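PDB 4DU5: PfkB from Polaromonas sp. JS666, which probably phosphorylates a sugar or related small molecule, as expected of a carbohydrate kinase of the pfkB (ribokinase-like) family. Local coordinates for residues G236-Y241 with K247-K252; S138-A143 with G160-I165. All blocks are in the same frame, centred on the assembly; numbering follows the deposited sequence.

Contact 1 (G236-Y241 with K247-K252)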
loop_
_atom_site.group_PDB
_atom_site.type_symbol
_atom_site.label_atom_id
_atom_site.label_comp_id
_atom_site.label_asym_id
_atom_site.label_seq_id
_atom_site.Cartn_x
_atom_site.Cartn_y
_atom_site.Cartn_z
ATOM N N GLY A 236 -19.006 -34.385 -18.217
ATOM C CA GLY A 236 -17.615 -34.597 -18.626
ATOM C C GLY A 236 -16.647 -33.990 -17.631
ATOM O O GLY A 236 -15.724 -34.672 -17.146
ATOM N N VAL A 237 -16.844 -32.706 -17.329
ATOM C CA VAL A 237 -16.015 -32.032 -16.321
ATOM C C VAL A 237 -15.954 -32.889 -15.068
ATOM O O VAL A 237 -14.865 -33.230 -14.603
ATOM C CB VAL A 237 -16.520 -30.628 -15.981
ATOM C CG1 VAL A 237 -15.925 -30.152 -14.678
ATOM C CG2 VAL A 237 -16.222 -29.664 -17.137
ATOM N N ALA A 238 -17.126 -33.282 -14.577
ATOM C CA ALA A 238 -17.226 -34.179 -13.442
ATOM C C ALA A 238 -16.426 -35.476 -13.605
ATOM O O ALA A 238 -15.627 -35.810 -12.730
ATOM C CB ALA A 238 -18.663 -34.481 -13.146
ATOM N N ARG A 239 -16.615 -36.218 -14.692
ATOM C CA ARG A 239 -15.891 -37.498 -14.794
ATOM C C ARG A 239 -14.352 -37.342 -14.915
ATOM O O ARG A 239 -13.602 -38.252 -14.532
ATOM C CB ARG A 239 -16.508 -38.521 -15.798
ATOM C CG ARG A 239 -17.247 -37.982 -17.016
ATOM C CD ARG A 239 -17.359 -39.047 -18.103
ATOM N NE ARG A 239 -16.022 -39.565 -18.449
ATOM C CZ ARG A 239 -15.115 -38.970 -19.246
ATOM N NH1 ARG A 239 -15.371 -37.798 -19.847
ATOM N NH2 ARG A 239 -13.933 -39.557 -19.451
ATOM N N PHE A 240 -13.903 -36.177 -15.381
ATOM C CA PHE A 240 -12.492 -35.834 -15.395
ATOM C C PHE A 240 -11.887 -35.832 -13.987
ATOM O O PHE A 240 -10.764 -36.301 -13.783
ATOM C CB PHE A 240 -12.306 -34.451 -16.034
ATOM C CG PHE A 240 -10.880 -34.038 -16.171
ATOM C CD1 PHE A 240 -10.201 -33.460 -15.098
ATOM C CD2 PHE A 240 -10.204 -34.238 -17.366
ATOM C CE1 PHE A 240 -8.856 -33.091 -15.215
ATOM C CE2 PHE A 240 -8.875 -33.870 -17.503
ATOM C CZ PHE A 240 -8.189 -33.298 -16.425
ATOM N N TYR A 241 -12.620 -35.292 -13.018
ATOM C CA TYR A 241 -12.116 -35.230 -11.652
ATOM C C TYR A 241 -12.447 -36.450 -10.836
ATOM O O TYR A 241 -11.815 -36.697 -9.805
ATOM C CB TYR A 241 -12.579 -33.964 -10.947
ATOM C CG TYR A 241 -12.012 -32.747 -11.590
ATOM C CD1 TYR A 241 -10.680 -32.398 -11.407
ATOM C CD2 TYR A 241 -12.790 -31.961 -12.420
ATOM C CE1 TYR A 241 -10.140 -31.295 -12.024
ATOM C CE2 TYR A 241 -12.267 -30.835 -13.025
ATOM C CZ TYR A 241 -10.937 -30.519 -12.826
ATOM O OH TYR A 241 -10.421 -29.412 -13.439
ATOM N N LYS A 247 -14.163 -38.108 -4.753
ATOM C CA LYS A 247 -15.333 -38.820 -4.290
ATOM C C LYS A 247 -16.608 -38.099 -4.709
ATOM O O LYS A 247 -17.702 -38.674 -4.713
ATOM C CB LYS A 247 -15.302 -38.928 -2.772
ATOM C CG LYS A 247 -14.343 -39.960 -2.215
ATOM C CD LYS A 247 -14.767 -40.331 -0.799
ATOM C CE LYS A 247 -13.819 -41.350 -0.174
ATOM N NZ LYS A 247 -14.319 -41.762 1.184
ATOM N N LEU A 248 -16.458 -36.825 -5.032
ATOM C CA LEU A 248 -17.579 -35.960 -5.298
ATOM C C LEU A 248 -17.089 -34.854 -6.192
ATOM O O LEU A 248 -16.046 -34.264 -5.932
ATOM C CB LEU A 248 -18.103 -35.354 -3.986
ATOM C CG LEU A 248 -19.371 -34.492 -3.995
ATOM C CD1 LEU A 248 -20.579 -35.367 -4.299
ATOM C CD2 LEU A 248 -19.550 -33.801 -2.686
ATOM N N VAL A 249 -17.821 -34.597 -7.266
ATOM C CA VAL A 249 -17.680 -33.346 -7.979
ATOM C C VAL A 249 -19.040 -32.659 -8.021
ATOM O O VAL A 249 -20.066 -33.289 -8.313
ATOM C CB VAL A 249 -17.160 -33.544 -9.390
ATOM C CG1 VAL A 249 -16.834 -32.185 -10.016
ATOM C CG2 VAL A 249 -15.926 -34.453 -9.378
ATOM N N VAL A 250 -19.035 -31.372 -7.692
ATOM C CA VAL A 250 -20.202 -30.533 -7.805
ATOM C C VAL A 250 -19.776 -29.435 -8.744
ATOM O O VAL A 250 -18.926 -28.609 -8.380
ATOM C CB VAL A 250 -20.570 -29.872 -6.482
ATOM C CG1 VAL A 250 -21.859 -29.130 -6.639
ATOM C CG2 VAL A 250 -20.688 -30.897 -5.371
ATOM N N VAL A 251 -20.367 -29.427 -9.946
ATOM C CA VAL A 251 -20.051 -28.437 -10.983
ATOM C C VAL A 251 -21.092 -27.334 -10.911
ATOM O O VAL A 251 -22.268 -27.623 -10.989
ATOM C CB VAL A 251 -20.085 -29.071 -12.395
ATOM C CG1 VAL A 251 -19.788 -28.041 -13.448
ATOM C CG2 VAL A 251 -19.125 -30.260 -12.498
ATOM N N LYS A 252 -20.672 -26.082 -10.738
ATOM C CA LYS A 252 -21.627 -24.981 -10.541
ATOM C C LYS A 252 -22.043 -24.480 -11.887
ATOM O O LYS A 252 -21.185 -24.328 -12.781
ATOM C CB LYS A 252 -21.006 -23.808 -9.781
ATOM C CG LYS A 252 -20.100 -24.163 -8.617
ATOM C CD LYS A 252 -19.125 -23.023 -8.403
ATOM C CE LYS A 252 -18.020 -23.425 -7.469
ATOM N NZ LYS A 252 -16.894 -22.512 -7.641
#
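Val249 of strand 248-252 is the side chain most covered where helix 234-243 packs on the sheet, and it meets Ala238 and Tyr241 with different parts of its isopropyl group. Its CB faces the small methyl of Ala238, CB to CB 4.2 Å. The branch CG2, set beside the backbone N by the first torsion (chi1 -172°), reaches in over the helix backbone and lies 3.6 Å from Ala238 O. The same methyl touches Tyr241 at the root of its side chain, with Val249 CG2 3.7 Å from Tyr241 CB. Beyond that point the tyrosine turns off, and its hydroxyl is hydrogen-bonded to Asn209. Two residues further along the strand, on the same face, Val251 repeats the theme: its CG2 approaches Val237 CG1 obliquely at 3.9 Å and also lies 4.3 Å from Ala238 CB. Alanine thus sits between the two strand valines and lets the helix come close, the local axes passing 8.1 Å apart at 152°, nearly antiparallel. This is the returning helix of a beta-alpha-beta crossover: strand 217-218 pairs in parallel with 248-252, and helices 222-229 and 234-243 lie between them in sequence. Leu248 and Val250 alternate to the other face of the sheet, where helix 283-296 covers them. With all five touching residues buried, and the contacts being apolar side chains against one another and against the helix backbone, the helix is held to the strand by the fit of branched side chains round a small one rather than by directed polar bonds.

Contact 2 (S138-A143 with G160-I165)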
loop_
_atom_site.group_PDB
_atom_site.type_symbol
_atom_site.label_atom_id
_atom_site.label_comp_id
_atom_site.label_asym_id
_atom_site.label_seq_id
_atom_site.Cartn_x
_atom_site.Cartn_y
_atom_site.Cartn_z
ATOM N N SER A 138 2.752 -14.220 1.149
ATOM C CA SER A 138 3.422 -14.887 0.021
ATOM C C SER A 138 4.653 -15.657 0.477
ATOM O O SER A 138 5.119 -16.563 -0.206
ATOM C CB SER A 138 3.727 -13.954 -1.161
ATOM O OG SER A 138 4.840 -13.125 -0.934
ATOM N N HIS A 139 5.156 -15.321 1.658
ATOM C CA HIS A 139 6.321 -15.994 2.194
ATOM C C HIS A 139 6.057 -17.365 2.821
ATOM O O HIS A 139 7.001 -18.029 3.223
ATOM C CB HIS A 139 7.065 -15.076 3.169
ATOM C CG HIS A 139 7.790 -13.965 2.487
ATOM N ND1 HIS A 139 9.091 -14.086 2.050
ATOM C CD2 HIS A 139 7.378 -12.732 2.112
ATOM C CE1 HIS A 139 9.456 -12.967 1.450
ATOM N NE2 HIS A 139 8.434 -12.129 1.473
HETATM N N MSE A 140 4.804 -17.804 2.898
HETATM C CA MSE A 140 4.507 -19.107 3.522
HETATM C C MSE A 140 5.032 -20.283 2.704
HETATM O O MSE A 140 5.098 -20.211 1.472
HETATM C CB MSE A 140 3.010 -19.289 3.749
HETATM C CG MSE A 140 2.382 -18.153 4.483
HETATM SE SE MSE A 140 0.422 -18.180 4.457
HETATM C CE MSE A 140 0.123 -19.649 5.752
ATOM N N GLY A 141 5.410 -21.350 3.397
ATOM C CA GLY A 141 5.899 -22.561 2.757
ATOM C C GLY A 141 5.644 -23.732 3.680
ATOM O O GLY A 141 5.055 -23.561 4.737
ATOM N N VAL A 142 6.101 -24.920 3.306
ATOM C CA VAL A 142 5.883 -26.119 4.135
ATOM C C VAL A 142 6.265 -25.957 5.627
ATOM O O VAL A 142 5.630 -26.553 6.518
ATOM C CB VAL A 142 6.581 -27.352 3.522
ATOM C CG1 VAL A 142 6.087 -27.573 2.074
ATOM C CG2 VAL A 142 8.106 -27.198 3.565
ATOM N N ALA A 143 7.283 -25.129 5.886
ATOM C CA ALA A 143 7.780 -24.868 7.240
ATOM C C ALA A 143 6.710 -24.220 8.125
ATOM O O ALA A 143 6.787 -24.282 9.361
ATOM C CB ALA A 143 9.063 -23.995 7.182
ATOM N N GLY A 160 -7.628 -22.456 -5.601
ATOM C CA GLY A 160 -6.595 -22.227 -6.587
ATOM C C GLY A 160 -5.732 -21.007 -6.280
ATOM O O GLY A 160 -4.680 -20.832 -6.893
ATOM N N VAL A 161 -6.161 -20.161 -5.341
ATOM C CA VAL A 161 -5.443 -18.923 -5.043
ATOM C C VAL A 161 -4.196 -19.213 -4.218
ATOM O O VAL A 161 -3.083 -19.052 -4.723
ATOM C CB VAL A 161 -6.302 -17.896 -4.349
ATOM C CG1 VAL A 161 -5.526 -16.662 -4.132
ATOM C CG2 VAL A 161 -7.486 -17.580 -5.201
ATOM N N PHE A 162 -4.361 -19.668 -2.978
ATOM C CA PHE A 162 -3.205 -19.983 -2.157
ATOM C C PHE A 162 -2.036 -20.643 -2.925
ATOM O O PHE A 162 -0.911 -20.154 -2.881
ATOM C CB PHE A 162 -3.596 -20.805 -0.944
ATOM C CG PHE A 162 -2.477 -21.023 0.015
ATOM C CD1 PHE A 162 -1.743 -19.944 0.502
ATOM C CD2 PHE A 162 -2.159 -22.319 0.460
ATOM C CE1 PHE A 162 -0.684 -20.146 1.422
ATOM C CE2 PHE A 162 -1.086 -22.536 1.388
ATOM C CZ PHE A 162 -0.354 -21.441 1.871
ATOM N N PRO A 163 -2.298 -21.716 -3.673
ATOM C CA PRO A 163 -1.157 -22.273 -4.412
ATOM C C PRO A 163 -0.539 -21.347 -5.481
ATOM O O PRO A 163 0.600 -21.579 -5.890
ATOM C CB PRO A 163 -1.742 -23.514 -5.066
ATOM C CG PRO A 163 -3.171 -23.234 -5.162
ATOM C CD PRO A 163 -3.532 -22.471 -3.927
ATOM N N ALA A 164 -1.265 -20.313 -5.911
ATOM C CA ALA A 164 -0.830 -19.422 -7.001
ATOM C C ALA A 164 -0.069 -18.209 -6.524
ATOM O O ALA A 164 0.206 -17.305 -7.300
ATOM C CB ALA A 164 -2.034 -18.938 -7.797
ATOM N N ILE A 165 0.277 -18.181 -5.247
ATOM C CA ILE A 165 0.646 -16.919 -4.620
ATOM C C ILE A 165 2.124 -16.579 -4.779
ATOM O O ILE A 165 2.473 -15.452 -5.136
ATOM C CB ILE A 165 0.139 -16.882 -3.172
ATOM C CG1 ILE A 165 -1.333 -16.457 -3.179
ATOM C CG2 ILE A 165 0.998 -15.965 -2.284
ATOM C CD1 ILE A 165 -1.794 -15.905 -1.851
#
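The loops that follow two strands of different sheets meet here: 138-143 lies beyond strand 128-131 of the four-stranded sheet, which resembles the lid of ribokinase-like kinases, and 160-165 follows strand 153-159 of the large central sheet. A Met-aromatic contact joins them. Met140, present as selenomethionine, directs its side chain at Phe162, and its SE comes 3.8 Å from Phe162 CE1. The approach is oblique to the ring: SE stands 5.0 Å from the ring centroid, on a line 69° off the ring normal, and the two side chains cross at about a right angle. Phe162 is brought there by its first torsion, which carries CG anti to the backbone N (chi1 -173°) and extends the ring toward the methionine. Phe32 of strand 27-32 touches both partners, so the pair is packed against the central sheet. The second point of contact is Ile165 on Ser138. Its CG2 methyl rests against the serine backbone and the base of the side chain, 3.5 Å from Ser138 CA and 3.6 Å from Ser138 CB. The touch is made by carbon atoms; Ser138 OG is turned to a hydrogen bond with Ser135 O. Polar links run alongside: Ser138 O is bonded to Ser166 OG and Met140 O to Thr168 OG1, while Phe162 N is bonded to Glu61 OE1. Between the two segments themselves the chemistry is therefore dispersion and selenium-aromatic attraction; the bonds to Ser166 and Thr168, just after 160-165, probably help hold the carbonyls of Ser138 and Met140, and the apolar side chains fill in the junction between the loops.

From the N terminus, contact 2 comes first. After strand 128-131 the chain runs through 138-143, helix 147-150 and strand 153-159. The segment 160-165 then closes this loop of 16 residues, joining the exit from the four-stranded sheet to the end of a central strand. Strands 186-190 and 217-218 continue the large sheet before contact 1 opens, where only five residues, the first two still helical, separate 236-241 from 247-252. The two are in series, neither enclosing nor crossing the other. The centres of contact 1 and contact 2 lie 25 Å apart, and the nearest atoms of contact 1 and contact 2 are about 9 Å apart, without touching; the shared framework is the central sheet, in which 153-159 and 248-252 are three positions apart.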